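Local coordinates for protein isatin hydrolase (Ralstonia solanacearum, PDB 5NMP) that hydrolyses isatin, opening the ring at its amide bond to give isatinate, and carries a manganese ion in its active site, at residues D27-L32 with T77-D82; F71-H76 with G255-V260; W147-T152 with Q228-L233. All blocks are in the same frame, centred on the assembly; numbering follows the deposited sequence.

Interaction 1: D27-L32 with T77-D82. With MN (manganese (II) ion), chain K.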
loop_
_atom_site.group_PDB
_atom_site.type_symbol
_atom_site.label_atom_id
_atom_site.label_comp_id
_atom_site.label_asym_id
_atom_site.label_seq_id
_atom_site.Cartn_x
_atom_site.Cartn_y
_atom_site.Cartn_z
ATOM N N ASP A 27 -0.001 1.861 12.699
ATOM C CA ASP A 27 -0.487 2.573 11.521
ATOM C C ASP A 27 0.027 4.011 11.527
ATOM O O ASP A 27 -0.311 4.793 12.416
ATOM C CB ASP A 27 -2.020 2.554 11.483
ATOM C CG ASP A 27 -2.584 2.911 10.116
ATOM O OD1 ASP A 27 -1.804 3.295 9.219
ATOM O OD2 ASP A 27 -3.818 2.813 9.944
ATOM N N LEU A 28 0.845 4.355 10.536
ATOM C CA LEU A 28 1.427 5.691 10.459
ATOM C C LEU A 28 0.708 6.565 9.439
ATOM O O LEU A 28 1.212 7.613 9.044
ATOM C CB LEU A 28 2.911 5.607 10.102
ATOM C CG LEU A 28 3.765 4.673 10.957
ATOM C CD1 LEU A 28 5.230 4.777 10.554
ATOM C CD2 LEU A 28 3.583 4.981 12.434
ATOM N N THR A 29 -0.477 6.133 9.026
ATOM C CA THR A 29 -1.179 6.771 7.921
ATOM C C THR A 29 -2.347 7.645 8.384
ATOM O O THR A 29 -3.114 7.260 9.270
ATOM C CB THR A 29 -1.698 5.707 6.931
ATOM O OG1 THR A 29 -0.633 4.805 6.605
ATOM C CG2 THR A 29 -2.212 6.351 5.657
ATOM N N GLN A 30 -2.464 8.828 7.786
ATOM C CA GLN A 30 -3.617 9.696 7.996
ATOM C C GLN A 30 -4.806 9.193 7.177
ATOM O O GLN A 30 -4.628 8.452 6.211
ATOM C CB GLN A 30 -3.287 11.141 7.607
ATOM C CG GLN A 30 -2.237 11.822 8.476
ATOM C CD GLN A 30 -2.832 12.509 9.694
ATOM O OE1 GLN A 30 -3.942 12.193 10.118
ATOM N NE2 GLN A 30 -2.096 13.460 10.256
ATOM N N THR A 31 -6.012 9.604 7.551
ATOM C CA THR A 31 -7.213 9.172 6.843
ATOM C C THR A 31 -7.519 10.043 5.625
ATOM O O THR A 31 -7.671 11.260 5.743
ATOM C CB THR A 31 -8.442 9.169 7.777
ATOM O OG1 THR A 31 -8.298 8.124 8.745
ATOM C CG2 THR A 31 -9.717 8.931 6.986
ATOM N N LEU A 32 -7.611 9.405 4.460
ATOM C CA LEU A 32 -8.002 10.080 3.224
ATOM C C LEU A 32 -9.469 10.501 3.253
ATOM O O LEU A 32 -10.367 9.660 3.233
ATOM C CB LEU A 32 -7.755 9.174 2.019
ATOM C CG LEU A 32 -6.309 8.930 1.598
ATOM C CD1 LEU A 32 -6.236 7.722 0.682
ATOM C CD2 LEU A 32 -5.746 10.165 0.906
ATOM N N THR A 77 -1.186 13.271 -2.356
ATOM C CA THR A 77 -2.336 13.555 -1.512
ATOM C C THR A 77 -2.220 12.785 -0.202
ATOM O O THR A 77 -1.987 11.578 -0.211
ATOM C CB THR A 77 -3.657 13.177 -2.220
ATOM O OG1 THR A 77 -3.824 13.986 -3.392
ATOM C CG2 THR A 77 -4.850 13.370 -1.292
ATOM N N GLY A 78 -2.372 13.484 0.919
ATOM C CA GLY A 78 -2.330 12.853 2.229
ATOM C C GLY A 78 -1.019 12.158 2.537
ATOM O O GLY A 78 0.047 12.589 2.096
ATOM N N THR A 79 -1.098 11.083 3.312
ATOM C CA THR A 79 0.070 10.249 3.564
ATOM C C THR A 79 0.539 9.638 2.252
ATOM O O THR A 79 -0.090 8.713 1.737
ATOM C CB THR A 79 -0.237 9.126 4.567
ATOM O OG1 THR A 79 -0.796 9.683 5.759
ATOM C CG2 THR A 79 1.024 8.360 4.917
ATOM N N HIS A 80 1.632 10.156 1.702
ATOM C CA HIS A 80 2.090 9.673 0.406
ATOM C C HIS A 80 3.603 9.508 0.295
ATOM O O HIS A 80 4.358 9.865 1.199
ATOM C CB HIS A 80 1.590 10.597 -0.705
ATOM C CG HIS A 80 2.257 11.935 -0.733
ATOM N ND1 HIS A 80 1.707 13.054 -0.145
ATOM C CD2 HIS A 80 3.417 12.343 -1.304
ATOM C CE1 HIS A 80 2.503 14.090 -0.342
ATOM N NE2 HIS A 80 3.548 13.684 -1.042
ATOM N N PHE A 81 4.016 8.964 -0.847
ATOM C CA PHE A 81 5.386 8.552 -1.121
ATOM C C PHE A 81 5.952 9.398 -2.258
ATOM O O PHE A 81 5.283 9.597 -3.269
ATOM C CB PHE A 81 5.396 7.055 -1.474
ATOM C CG PHE A 81 6.743 6.508 -1.881
ATOM C CD1 PHE A 81 7.544 5.850 -0.962
ATOM C CD2 PHE A 81 7.181 6.602 -3.194
ATOM C CE1 PHE A 81 8.770 5.327 -1.334
ATOM C CE2 PHE A 81 8.408 6.081 -3.572
ATOM C CZ PHE A 81 9.202 5.443 -2.640
ATOM N N ASP A 82 7.173 9.903 -2.095
ATOM C CA ASP A 82 7.826 10.677 -3.153
ATOM C C ASP A 82 8.876 9.841 -3.879
ATOM O O ASP A 82 9.864 9.418 -3.279
ATOM C CB ASP A 82 8.482 11.942 -2.586
ATOM C CG ASP A 82 7.468 12.984 -2.129
ATOM O OD1 ASP A 82 6.440 13.183 -2.814
ATOM O OD2 ASP A 82 7.705 13.616 -1.078
HETATM MN MN MN K . 5.013 14.721 -2.312
HETATM O O HOH W 1 -3.953 10.091 3.916
#

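Interaction 2: F71-H76 with G255-V260. With MN (manganese (II) ion), chain K.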
loop_
_atom_site.group_PDB
_atom_site.type_symbol
_atom_site.label_atom_id
_atom_site.label_comp_id
_atom_site.label_asym_id
_atom_site.label_seq_id
_atom_site.Cartn_x
_atom_site.Cartn_y
_atom_site.Cartn_z
ATOM N N PHE A 71 -13.252 7.493 -6.466
ATOM C CA PHE A 71 -12.530 8.614 -5.870
ATOM C C PHE A 71 -11.531 9.254 -6.826
ATOM O O PHE A 71 -11.142 8.668 -7.837
ATOM C CB PHE A 71 -11.813 8.180 -4.581
ATOM C CG PHE A 71 -10.650 7.247 -4.800
ATOM C CD1 PHE A 71 -9.350 7.733 -4.832
ATOM C CD2 PHE A 71 -10.853 5.882 -4.947
ATOM C CE1 PHE A 71 -8.277 6.878 -5.020
ATOM C CE2 PHE A 71 -9.783 5.021 -5.135
ATOM C CZ PHE A 71 -8.494 5.521 -5.172
ATOM N N SER A 72 -11.137 10.477 -6.495
ATOM C CA SER A 72 -10.144 11.204 -7.268
ATOM C C SER A 72 -9.259 12.016 -6.335
ATOM O O SER A 72 -9.723 12.539 -5.321
ATOM C CB SER A 72 -10.814 12.113 -8.299
ATOM O OG SER A 72 -11.728 13.002 -7.685
ATOM N N CYS A 73 -7.979 12.103 -6.678
ATOM C CA CYS A 73 -7.019 12.883 -5.910
ATOM C C CYS A 73 -5.731 13.038 -6.708
ATOM O O CYS A 73 -5.716 12.827 -7.922
ATOM C CB CYS A 73 -6.735 12.226 -4.556
ATOM S SG CYS A 73 -6.016 10.572 -4.653
ATOM N N GLY A 74 -4.655 13.412 -6.028
ATOM C CA GLY A 74 -3.365 13.542 -6.674
ATOM C C GLY A 74 -2.408 12.486 -6.174
ATOM O O GLY A 74 -2.652 11.857 -5.144
ATOM N N GLU A 75 -1.321 12.278 -6.909
ATOM C CA GLU A 75 -0.259 11.387 -6.465
ATOM C C GLU A 75 0.268 11.832 -5.104
ATOM O O GLU A 75 0.654 11.013 -4.281
ATOM C CB GLU A 75 0.886 11.358 -7.480
ATOM C CG GLU A 75 0.514 10.791 -8.837
ATOM C CD GLU A 75 1.627 10.953 -9.860
ATOM O OE1 GLU A 75 2.410 11.918 -9.742
ATOM O OE2 GLU A 75 1.723 10.114 -10.779
ATOM N N HIS A 76 0.275 13.141 -4.878
ATOM C CA HIS A 76 0.806 13.703 -3.645
ATOM C C HIS A 76 -0.316 14.202 -2.737
ATOM O O HIS A 76 -0.385 15.382 -2.391
ATOM C CB HIS A 76 1.795 14.822 -3.969
ATOM C CG HIS A 76 2.982 14.356 -4.753
ATOM N ND1 HIS A 76 4.229 14.190 -4.189
ATOM C CD2 HIS A 76 3.106 13.996 -6.052
ATOM C CE1 HIS A 76 5.074 13.761 -5.110
ATOM N NE2 HIS A 76 4.416 13.634 -6.250
ATOM N N GLY A 255 4.744 9.552 -7.620
ATOM C CA GLY A 255 4.518 9.197 -6.234
ATOM C C GLY A 255 3.102 8.679 -6.105
ATOM O O GLY A 255 2.386 8.602 -7.102
ATOM N N SER A 256 2.692 8.319 -4.894
ATOM C CA SER A 256 1.304 7.923 -4.666
ATOM C C SER A 256 0.973 7.935 -3.186
ATOM O O SER A 256 1.861 7.785 -2.347
ATOM C CB SER A 256 1.019 6.531 -5.247
ATOM O OG SER A 256 1.368 5.504 -4.333
ATOM N N PRO A 257 -0.310 8.128 -2.858
ATOM C CA PRO A 257 -0.723 7.867 -1.479
ATOM C C PRO A 257 -0.532 6.388 -1.175
ATOM O O PRO A 257 -0.583 5.570 -2.092
ATOM C CB PRO A 257 -2.199 8.271 -1.462
ATOM C CG PRO A 257 -2.620 8.269 -2.891
ATOM C CD PRO A 257 -1.413 8.642 -3.685
ATOM N N LEU A 258 -0.293 6.052 0.085
ATOM C CA LEU A 258 -0.047 4.667 0.450
ATOM C C LEU A 258 -0.348 4.417 1.916
ATOM O O LEU A 258 -0.496 5.348 2.703
ATOM C CB LEU A 258 1.401 4.273 0.141
ATOM C CG LEU A 258 2.509 4.689 1.117
ATOM C CD1 LEU A 258 3.834 4.052 0.721
ATOM C CD2 LEU A 258 2.652 6.200 1.196
ATOM N N ARG A 259 -0.441 3.144 2.275
ATOM C CA ARG A 259 -0.647 2.747 3.657
ATOM C C ARG A 259 0.697 2.445 4.306
ATOM O O ARG A 259 1.266 1.375 4.099
ATOM C CB ARG A 259 -1.565 1.525 3.732
ATOM C CG ARG A 259 -2.173 1.279 5.101
ATOM C CD ARG A 259 -3.053 2.440 5.514
ATOM N NE ARG A 259 -3.708 2.204 6.794
ATOM C CZ ARG A 259 -4.950 1.751 6.923
ATOM N NH1 ARG A 259 -5.673 1.482 5.843
ATOM N NH2 ARG A 259 -5.471 1.570 8.129
ATOM N N VAL A 260 1.208 3.394 5.083
ATOM C CA VAL A 260 2.491 3.214 5.755
ATOM C C VAL A 260 2.318 2.495 7.088
ATOM O O VAL A 260 1.563 2.944 7.952
ATOM C CB VAL A 260 3.198 4.560 6.002
ATOM C CG1 VAL A 260 4.550 4.332 6.659
ATOM C CG2 VAL A 260 3.357 5.324 4.698
HETATM MN MN MN K . 5.013 14.721 -2.312
#

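Interaction 3: W147-T152 with Q228-L233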
loop_
_atom_site.group_PDB
_atom_site.type_symbol
_atom_site.label_atom_id
_atom_site.label_comp_id
_atom_site.label_asym_id
_atom_site.label_seq_id
_atom_site.Cartn_x
_atom_site.Cartn_y
_atom_site.Cartn_z
ATOM N N TRP A 147 15.225 4.527 6.834
ATOM C CA TRP A 147 14.445 5.760 6.832
ATOM C C TRP A 147 14.871 6.652 7.988
ATOM O O TRP A 147 15.189 6.169 9.075
ATOM C CB TRP A 147 12.944 5.482 6.955
ATOM C CG TRP A 147 12.278 4.961 5.726
ATOM C CD1 TRP A 147 11.945 3.667 5.463
ATOM C CD2 TRP A 147 11.832 5.727 4.599
ATOM N NE1 TRP A 147 11.331 3.574 4.239
ATOM C CE2 TRP A 147 11.251 4.826 3.687
ATOM C CE3 TRP A 147 11.876 7.086 4.271
ATOM C CZ2 TRP A 147 10.717 5.236 2.467
ATOM C CZ3 TRP A 147 11.345 7.492 3.059
ATOM C CH2 TRP A 147 10.774 6.571 2.173
ATOM N N VAL A 148 14.869 7.956 7.753
ATOM C CA VAL A 148 14.996 8.914 8.838
ATOM C C VAL A 148 13.646 9.593 9.037
ATOM O O VAL A 148 13.245 10.441 8.239
ATOM C CB VAL A 148 16.083 9.962 8.559
ATOM C CG1 VAL A 148 16.139 10.984 9.688
ATOM C CG2 VAL A 148 17.428 9.287 8.387
ATOM N N LEU A 149 12.939 9.202 10.091
ATOM C CA LEU A 149 11.614 9.752 10.362
ATOM C C LEU A 149 11.700 10.948 11.309
ATOM O O LEU A 149 12.093 10.817 12.471
ATOM C CB LEU A 149 10.690 8.671 10.931
ATOM C CG LEU A 149 10.513 7.444 10.027
ATOM C CD1 LEU A 149 9.486 6.479 10.593
ATOM C CD2 LEU A 149 10.138 7.858 8.609
ATOM N N PHE A 150 11.334 12.114 10.788
ATOM C CA PHE A 150 11.399 13.376 11.517
ATOM C C PHE A 150 10.117 13.611 12.316
ATOM O O PHE A 150 9.125 14.098 11.774
ATOM C CB PHE A 150 11.638 14.522 10.526
ATOM C CG PHE A 150 11.957 15.844 11.168
ATOM C CD1 PHE A 150 12.468 15.911 12.454
ATOM C CD2 PHE A 150 11.746 17.027 10.472
ATOM C CE1 PHE A 150 12.762 17.135 13.036
ATOM C CE2 PHE A 150 12.036 18.253 11.048
ATOM C CZ PHE A 150 12.546 18.308 12.332
ATOM N N ARG A 151 10.135 13.265 13.600
ATOM C CA ARG A 151 8.964 13.462 14.455
ATOM C C ARG A 151 8.854 14.897 14.959
ATOM O O ARG A 151 9.775 15.415 15.592
ATOM C CB ARG A 151 8.991 12.514 15.651
ATOM C CG ARG A 151 7.824 12.745 16.586
ATOM C CD ARG A 151 7.966 12.023 17.905
ATOM N NE ARG A 151 6.924 12.454 18.830
ATOM C CZ ARG A 151 6.954 12.257 20.142
ATOM N NH1 ARG A 151 7.982 11.627 20.699
ATOM N NH2 ARG A 151 5.957 12.695 20.899
ATOM N N THR A 152 7.713 15.527 14.694
ATOM C CA THR A 152 7.494 16.920 15.066
ATOM C C THR A 152 6.150 17.143 15.756
ATOM O O THR A 152 5.845 18.261 16.170
ATOM C CB THR A 152 7.556 17.835 13.835
ATOM O OG1 THR A 152 6.601 17.384 12.867
ATOM C CG2 THR A 152 8.948 17.819 13.217
ATOM N N GLN A 228 5.498 11.652 3.441
ATOM C CA GLN A 228 4.851 12.856 3.947
ATOM C C GLN A 228 3.540 12.549 4.664
ATOM O O GLN A 228 2.901 11.529 4.401
ATOM C CB GLN A 228 4.612 13.842 2.802
ATOM C CG GLN A 228 5.898 14.281 2.110
ATOM C CD GLN A 228 5.661 15.250 0.971
ATOM O OE1 GLN A 228 4.585 15.835 0.849
ATOM N NE2 GLN A 228 6.670 15.426 0.126
ATOM N N CYS A 229 3.160 13.442 5.579
ATOM C CA CYS A 229 1.914 13.339 6.337
ATOM C C CYS A 229 1.825 12.054 7.151
ATOM O O CYS A 229 0.792 11.383 7.167
ATOM C CB CYS A 229 0.708 13.449 5.402
ATOM S SG CYS A 229 0.539 15.070 4.630
ATOM N N LEU A 230 2.915 11.722 7.832
ATOM C CA LEU A 230 2.935 10.573 8.724
ATOM C C LEU A 230 2.355 10.942 10.084
ATOM O O LEU A 230 2.388 12.105 10.487
ATOM C CB LEU A 230 4.360 10.044 8.891
ATOM C CG LEU A 230 5.066 9.472 7.660
ATOM C CD1 LEU A 230 6.503 9.131 7.999
ATOM C CD2 LEU A 230 4.340 8.243 7.130
ATOM N N LYS A 231 1.822 9.948 10.787
ATOM C CA LYS A 231 1.334 10.150 12.144
ATOM C C LYS A 231 1.752 8.989 13.039
ATOM O O LYS A 231 2.300 7.996 12.559
ATOM C CB LYS A 231 -0.187 10.308 12.157
ATOM C CG LYS A 231 -0.932 9.100 11.619
ATOM C CD LYS A 231 -2.434 9.278 11.743
ATOM C CE LYS A 231 -2.877 9.268 13.197
ATOM N NZ LYS A 231 -4.363 9.320 13.310
ATOM N N ASN A 232 1.490 9.137 14.337
ATOM C CA ASN A 232 1.812 8.126 15.345
ATOM C C ASN A 232 3.297 7.807 15.457
ATOM O O ASN A 232 3.663 6.703 15.857
ATOM C CB ASN A 232 1.047 6.826 15.072
ATOM C CG ASN A 232 -0.427 6.938 15.394
ATOM O OD1 ASN A 232 -0.836 7.740 16.236
ATOM N ND2 ASN A 232 -1.237 6.123 14.727
ATOM N N LEU A 233 4.153 8.766 15.116
ATOM C CA LEU A 233 5.592 8.567 15.252
ATOM C C LEU A 233 5.984 8.464 16.722
ATOM O O LEU A 233 7.015 7.885 17.062
ATOM C CB LEU A 233 6.367 9.698 14.572
ATOM C CG LEU A 233 6.290 9.728 13.044
ATOM C CD1 LEU A 233 7.211 10.794 12.478
ATOM C CD2 LEU A 233 6.619 8.360 12.457
#

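Interaction 1: D27-L32 with T77-D82
Thr79 points its side chain at the loop 27-32 and meets it with both branches. Its hydroxyl lies beside its own backbone N (chi1 -54°), where OG1 accepts an almost straight hydrogen bond from Gln30 N (2.8 Å, 165°) and is also bonded to Cys229 O. A threonine suits this place because the methyl is left for apolar packing: Thr79 CG2 lies 3.9 Å from Thr29 CG2, while Thr29 OG1 pairs with Val260 N. Gln30 crosses Thr79 at roughly a right angle, passing its CB over OG1 before the chain bends away. A water extends the link, donating to Gln30 O at 2.9 Å and accepting from Thr79 N at 3.1 Å. Further along, methyls meet at 4.0 Å between Leu32 CD2 and Thr77 CG2, with Thr77 OG1 turned to Gly74 N. Beyond Thr79, His80 ND1 donates to Gly78 O (2.8 Å), which fixes the rotation of the imidazole and leaves NE2 to bind manganese at 2.2 Å; Asp82 OD1 is a further ligand. The order His76, Gly78, Thr79, His80, Asp82 is the HxGTHxD metal-binding signature of the cyclase family.

Interaction 2: F71-H76 with G255-V260
Ser256 OG is gripped twice, donating to Pro257 O at 3.0 Å and hydrogen-bonded to Leu248 N, while on the other segment Glu75 O lies against Ser256 CA. Here the chain leaves strand 66-74 and turns into the metal-binding motif, passing 255-257, which is the outermost strand at one end of the large mixed sheet within this chain. The end-to-end directions of 73-76 and 255-257 are 122° apart and the two do not form a ladder; strand 255-257 pairs instead with 80-82, through Ser256 and Phe81. Ser256 N is badly angled toward Glu75 O and Pro257 N has no hydrogen to give, so neither bonds to it. Gly255 suits its place because, lacking a side chain, it does not crowd CE1 of the His76 ring. Glu75 lays its CB 3.2 Å from Gly255 O and then runs extended alongside that residue (chi2 172°), which takes its carboxylate to Ser254 OG through OE1 and to Asn69 ND2 of the second subunit through OE2. Pro257 offers a compact, puckered apolar ring: Pro257 CG faces Cys73 SG at 4.5 Å, and Pro257 CD touches Gly74 O at 3.7 Å. Phe71 to Gly74 pair antiparallel with a strand of the second subunit, so the sheet runs on across the interface, and this corner is part of it. The imidazole of His76 is held at two nitrogens, for NE2 is hydrogen-bonded to the same Ser254 OG and ND1 binds manganese at 2.1 Å.

Interaction 3: W147-T152 with Q228-L233
Leu233 lies against strand 147-151 with its two methyls divided between neighbours. CD1 reaches the backbone, 3.8 Å from Arg151 CA and 3.9 Å from Phe150 O, whereas CD2 meets Leu149 CD1 at 3.9 Å. Leu149 is likewise forked: its CG sits beside the backbone N (chi1 -58°), its chain is extended beyond, and the second methyl, CD2, touches Leu230 CD1 at 3.9 Å. Both leucines of the loop cross Leu149 at about a right angle. The two-methyl fork of leucine suits Leu149 and Leu233, each of which sends its methyls to two different places, while Leu230 uses CD1 alone. Strand 147-151 runs inside the mixed sheet, parallel to both its neighbours 107-114 and 193-195, and the loop after strand 225-228 folds across one face of it. Alternation along the strand sends Leu149 toward this loop and Phe150 away from it, to pack on Phe194. The Phe150 ring also has Thr152 CG2 3.6 Å above its plane, over the centre. Arg151 serves the contact with its hydrocarbon part. CG is anti to the backbone N (chi1 177°), the chain stays extended to NE, and it slides past Leu233 in the opposite direction, bringing Arg151 CG to 3.9 Å from Leu233 CB. An arginine suits this margin because its long aliphatic stem can cover a leucine while the guanidinium group reaches a charged partner beyond, NE forming a salt bridge with Asp153 OD1.

How the interactions relate
All three interactions reach the same mixed sheet. Interactions 1 and 2, with centres about 7 Å apart, alternate along the chain and share the manganese: interaction 2 gives His76, just past strand 66-74, and interaction 1 gives His80 and Asp82 on strand 80-82, whose neighbour in the sheet is 255-257. A salt bridge from Asp27 to Arg259 ties them, and both touch the second subunit. Interaction 3 is nested in the loop that interaction 2 closes, about 17 Å away between centres, and follows interaction 1, about 11 Å away. Its loop 228-233 meets interaction 1 through Cys229 and Asn232, and Leu230 packs on Val260. The manganese site is thus tied both to the central sheet and to the subunit interface.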